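Local coordinates for penicillin-binding protein activator LpoB (PDB 4Q6Z) that probably regulates peptidoglycan synthesis as an outer-membrane lipoprotein, through its interaction with the synthase PBP1b, and is represented here by its C-terminal domain, at residues H97-S102 with M118-G123. Residues are numbered along the deposited sequence; the frame is centred on the assembly and turned at random.
Sequences HYVLYS and MLVQTG
Leu119 lays one methyl, CD1, over a face of the His97 imidazole, a CH-pi contact with CD1 3.8 Å from the centroid of the His97 ring and displaced toward its rim. The CB bond of His97 points away from segment 118-123, but with CG anti to the backbone N (chi1 -170°) the ring lies against Leu119 CD1. CD1 of Leu119 also touches CE1 of Tyr98, 4.0 Å off, while CD2 of His97 sits over a face of the same phenol. With an alanine at His97, the Leu119 methyl would probably lose the flat surface it rests on, and the Tyr98 ring the CD2 atom over the rim of one face. Tyr98 and Leu119 illustrate a non-hydrogen-bonded pair of an antiparallel hairpin, strands 98-106 and 111-119 in the mixed sheet of the LpoB C-terminal domain; His97 lies just before the first strand. Val99 and Met118 form a hydrogen-bonded pair, Val99 N to Met118 O 3.0 Å and Met118 N to Val99 O 2.9 Å. On their face of the sheet, Met118 bends at chi3 (69°), bringing CE to 3.9 Å from Val99 CG2 and against the edge of the Tyr101 ring. Val120 crosses Val99 at about a right angle, CG2 to CG2 3.7 Å, and helix 84-93 packs on this side through Ala87, Ile88 and Ala91. Beyond the paired strands, Val120 N donates a hydrogen bond to His97 O (2.9 Å).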
ATOM      1  N   HIS A  97      -0.558  -3.687 -11.535  1.00 41.63           N
ATOM      2  CA  HIS A  97       0.773  -4.198 -11.820  1.00 48.48           C
ATOM      3  C   HIS A  97       1.497  -4.497 -10.540  1.00 47.15           C
ATOM      4  O   HIS A  97       2.160  -5.523 -10.406  1.00 49.20           O
ATOM      5  CB  HIS A  97       1.604  -3.182 -12.610  1.00 55.88           C
ATOM      6  CG  HIS A  97       2.892  -3.741 -13.133  1.00 60.68           C
ATOM      7  ND1 HIS A  97       2.965  -4.934 -13.826  1.00 65.16           N
ATOM      8  CD2 HIS A  97       4.162  -3.285 -13.032  1.00 61.89           C
ATOM      9  CE1 HIS A  97       4.224  -5.176 -14.148  1.00 66.81           C
ATOM     10  NE2 HIS A  97       4.971  -4.185 -13.686  1.00 68.51           N
ATOM     11  N   TYR A  98       1.366  -3.581  -9.601  1.00 43.67           N
ATOM     12  CA  TYR A  98       1.900  -3.783  -8.295  1.00 43.39           C
ATOM     13  C   TYR A  98       0.761  -3.787  -7.323  1.00 39.45           C
ATOM     14  O   TYR A  98      -0.279  -3.223  -7.592  1.00 40.62           O
ATOM     15  CB  TYR A  98       2.818  -2.642  -7.943  1.00 44.14           C
ATOM     16  CG  TYR A  98       4.011  -2.485  -8.830  1.00 41.41           C
ATOM     17  CD1 TYR A  98       4.954  -3.471  -8.908  1.00 39.17           C
ATOM     18  CD2 TYR A  98       4.218  -1.319  -9.550  1.00 42.47           C
ATOM     19  CE1 TYR A  98       6.069  -3.324  -9.701  1.00 38.14           C
ATOM     20  CE2 TYR A  98       5.339  -1.162 -10.343  1.00 40.62           C
ATOM     21  CZ  TYR A  98       6.260  -2.176 -10.413  1.00 37.67           C
ATOM     22  OH  TYR A  98       7.363  -2.049 -11.208  1.00 36.91           O
ATOM     23  N   VAL A  99       0.999  -4.407  -6.183  1.00 40.54           N
ATOM     24  CA  VAL A  99       0.219  -4.178  -4.982  1.00 41.52           C
ATOM     25  C   VAL A  99       1.168  -3.583  -3.967  1.00 42.32           C
ATOM     26  O   VAL A  99       2.292  -4.071  -3.797  1.00 44.65           O
ATOM     27  CB  VAL A  99      -0.351  -5.496  -4.415  1.00 41.45           C
ATOM     28  CG1 VAL A  99      -1.136  -5.222  -3.151  1.00 42.44           C
ATOM     29  CG2 VAL A  99      -1.226  -6.212  -5.438  1.00 40.85           C
ATOM     30  N   LEU A 100       0.731  -2.534  -3.287  1.00 42.12           N
ATOM     31  CA  LEU A 100       1.581  -1.915  -2.260  1.00 43.38           C
ATOM     32  C   LEU A 100       1.087  -2.210  -0.865  1.00 43.86           C
ATOM     33  O   LEU A 100       0.016  -1.769  -0.480  1.00 40.21           O
ATOM     34  CB  LEU A 100       1.665  -0.421  -2.452  1.00 44.90           C
ATOM     35  CG  LEU A 100       2.576   0.225  -1.413  1.00 51.09           C
ATOM     36  CD1 LEU A 100       4.037  -0.143  -1.671  1.00 52.09           C
ATOM     37  CD2 LEU A 100       2.377   1.731  -1.443  1.00 54.54           C
ATOM     38  N   TYR A 101       1.877  -2.977  -0.113  1.00 47.23           N
ATOM     39  CA  TYR A 101       1.626  -3.174   1.312  1.00 48.46           C
ATOM     40  C   TYR A 101       2.311  -2.164   2.150  1.00 46.35           C
ATOM     41  O   TYR A 101       3.322  -1.624   1.762  1.00 47.81           O
ATOM     42  CB  TYR A 101       2.086  -4.528   1.740  1.00 48.81           C
ATOM     43  CG  TYR A 101       1.291  -5.586   1.036  1.00 52.39           C
ATOM     44  CD1 TYR A 101       0.032  -5.929   1.496  1.00 54.27           C
ATOM     45  CD2 TYR A 101       1.786  -6.222  -0.094  1.00 51.79           C
ATOM     46  CE1 TYR A 101      -0.715  -6.915   0.882  1.00 57.47           C
ATOM     47  CE2 TYR A 101       1.058  -7.211  -0.719  1.00 57.07           C
ATOM     48  CZ  TYR A 101      -0.197  -7.560  -0.228  1.00 60.01           C
ATOM     49  OH  TYR A 101      -0.950  -8.553  -0.833  1.00 63.69           O
ATOM     50  N   SER A 102       1.731  -1.934   3.308  1.00 46.12           N
ATOM     51  CA  SER A 102       2.298  -1.046   4.289  1.00 49.81           C
ATOM     52  C   SER A 102       1.809  -1.477   5.638  1.00 52.52           C
ATOM     53  O   SER A 102       0.708  -1.996   5.786  1.00 52.41           O
ATOM     54  CB  SER A 102       1.881   0.392   4.022  1.00 52.61           C
ATOM     55  OG  SER A 102       0.755   0.430   3.171  1.00 56.39           O
ATOM     56  N   MET A 118       4.859  -5.381  -3.986  1.00 45.68           N
ATOM     57  CA  MET A 118       4.823  -6.697  -4.617  1.00 44.91           C
ATOM     58  C   MET A 118       4.501  -6.587  -6.091  1.00 43.38           C
ATOM     59  O   MET A 118       3.648  -5.786  -6.491  1.00 43.62           O
ATOM     60  CB  MET A 118       3.787  -7.583  -3.968  1.00 44.63           C
ATOM     61  CG  MET A 118       3.690  -8.926  -4.639  1.00 44.29           C
ATOM     62  SD  MET A 118       2.548  -9.987  -3.777  1.00 49.32           S
ATOM     63  CE  MET A 118       0.980  -9.188  -4.127  1.00 53.28           C
ATOM     64  N   LEU A 119       5.177  -7.409  -6.889  1.00 40.51           N
ATOM     65  CA  LEU A 119       4.876  -7.491  -8.311  1.00 42.31           C
ATOM     66  C   LEU A 119       3.808  -8.528  -8.542  1.00 44.20           C
ATOM     67  O   LEU A 119       4.023  -9.717  -8.318  1.00 47.87           O
ATOM     68  CB  LEU A 119       6.125  -7.828  -9.116  1.00 41.58           C
ATOM     69  CG  LEU A 119       6.024  -8.013 -10.625  1.00 41.76           C
ATOM     70  CD1 LEU A 119       5.335  -6.859 -11.305  1.00 42.91           C
ATOM     71  CD2 LEU A 119       7.426  -8.157 -11.191  1.00 41.20           C
ATOM     72  N   VAL A 120       2.663  -8.067  -9.014  1.00 44.90           N
ATOM     73  CA  VAL A 120       1.480  -8.904  -9.119  1.00 47.24           C
ATOM     74  C   VAL A 120       1.754 -10.161  -9.932  1.00 52.03           C
ATOM     75  O   VAL A 120       1.372 -11.259  -9.547  1.00 52.25           O
ATOM     76  CB  VAL A 120       0.335  -8.129  -9.784  1.00 46.73           C
ATOM     77  CG1 VAL A 120      -0.821  -9.050 -10.134  1.00 45.00           C
ATOM     78  CG2 VAL A 120      -0.133  -7.023  -8.852  1.00 48.71           C
ATOM     79  N   GLN A 121       2.406  -9.996 -11.070  1.00 60.13           N
ATOM     80  CA  GLN A 121       2.633 -11.128 -11.964  1.00 65.32           C
ATOM     81  C   GLN A 121       3.398 -12.289 -11.343  1.00 60.66           C
ATOM     82  O   GLN A 121       3.202 -13.430 -11.747  1.00 65.51           O
ATOM     83  CB  GLN A 121       3.392 -10.662 -13.194  1.00 73.48           C
ATOM     84  CG  GLN A 121       3.432 -11.694 -14.307  1.00 77.37           C
ATOM     85  CD  GLN A 121       3.824 -11.094 -15.635  1.00 82.90           C
ATOM     86  OE1 GLN A 121       3.394  -9.996 -16.004  1.00 84.84           O
ATOM     87  NE2 GLN A 121       4.673 -11.799 -16.353  1.00 89.31           N
ATOM     88  N   THR A 122       4.300 -11.998 -10.414  1.00 52.76           N
ATOM     89  CA  THR A 122       5.125 -13.044  -9.808  1.00 48.19           C
ATOM     90  C   THR A 122       4.902 -13.247  -8.321  1.00 44.72           C
ATOM     91  O   THR A 122       5.366 -14.226  -7.738  1.00 39.21           O
ATOM     92  CB  THR A 122       6.613 -12.777 -10.057  1.00 46.99           C
ATOM     93  OG1 THR A 122       7.012 -11.589  -9.385  1.00 47.61           O
ATOM     94  CG2 THR A 122       6.862 -12.604 -11.522  1.00 49.60           C
ATOM     95  N   GLY A 123       4.180 -12.333  -7.702  1.00 44.18           N
ATOM     96  CA  GLY A 123       3.969 -12.395  -6.249  1.00 44.48           C
ATOM     97  C   GLY A 123       5.225 -12.036  -5.497  1.00 43.18           C
ATOM     98  O   GLY A 123       5.337 -12.223  -4.307  1.00 43.17           O
TER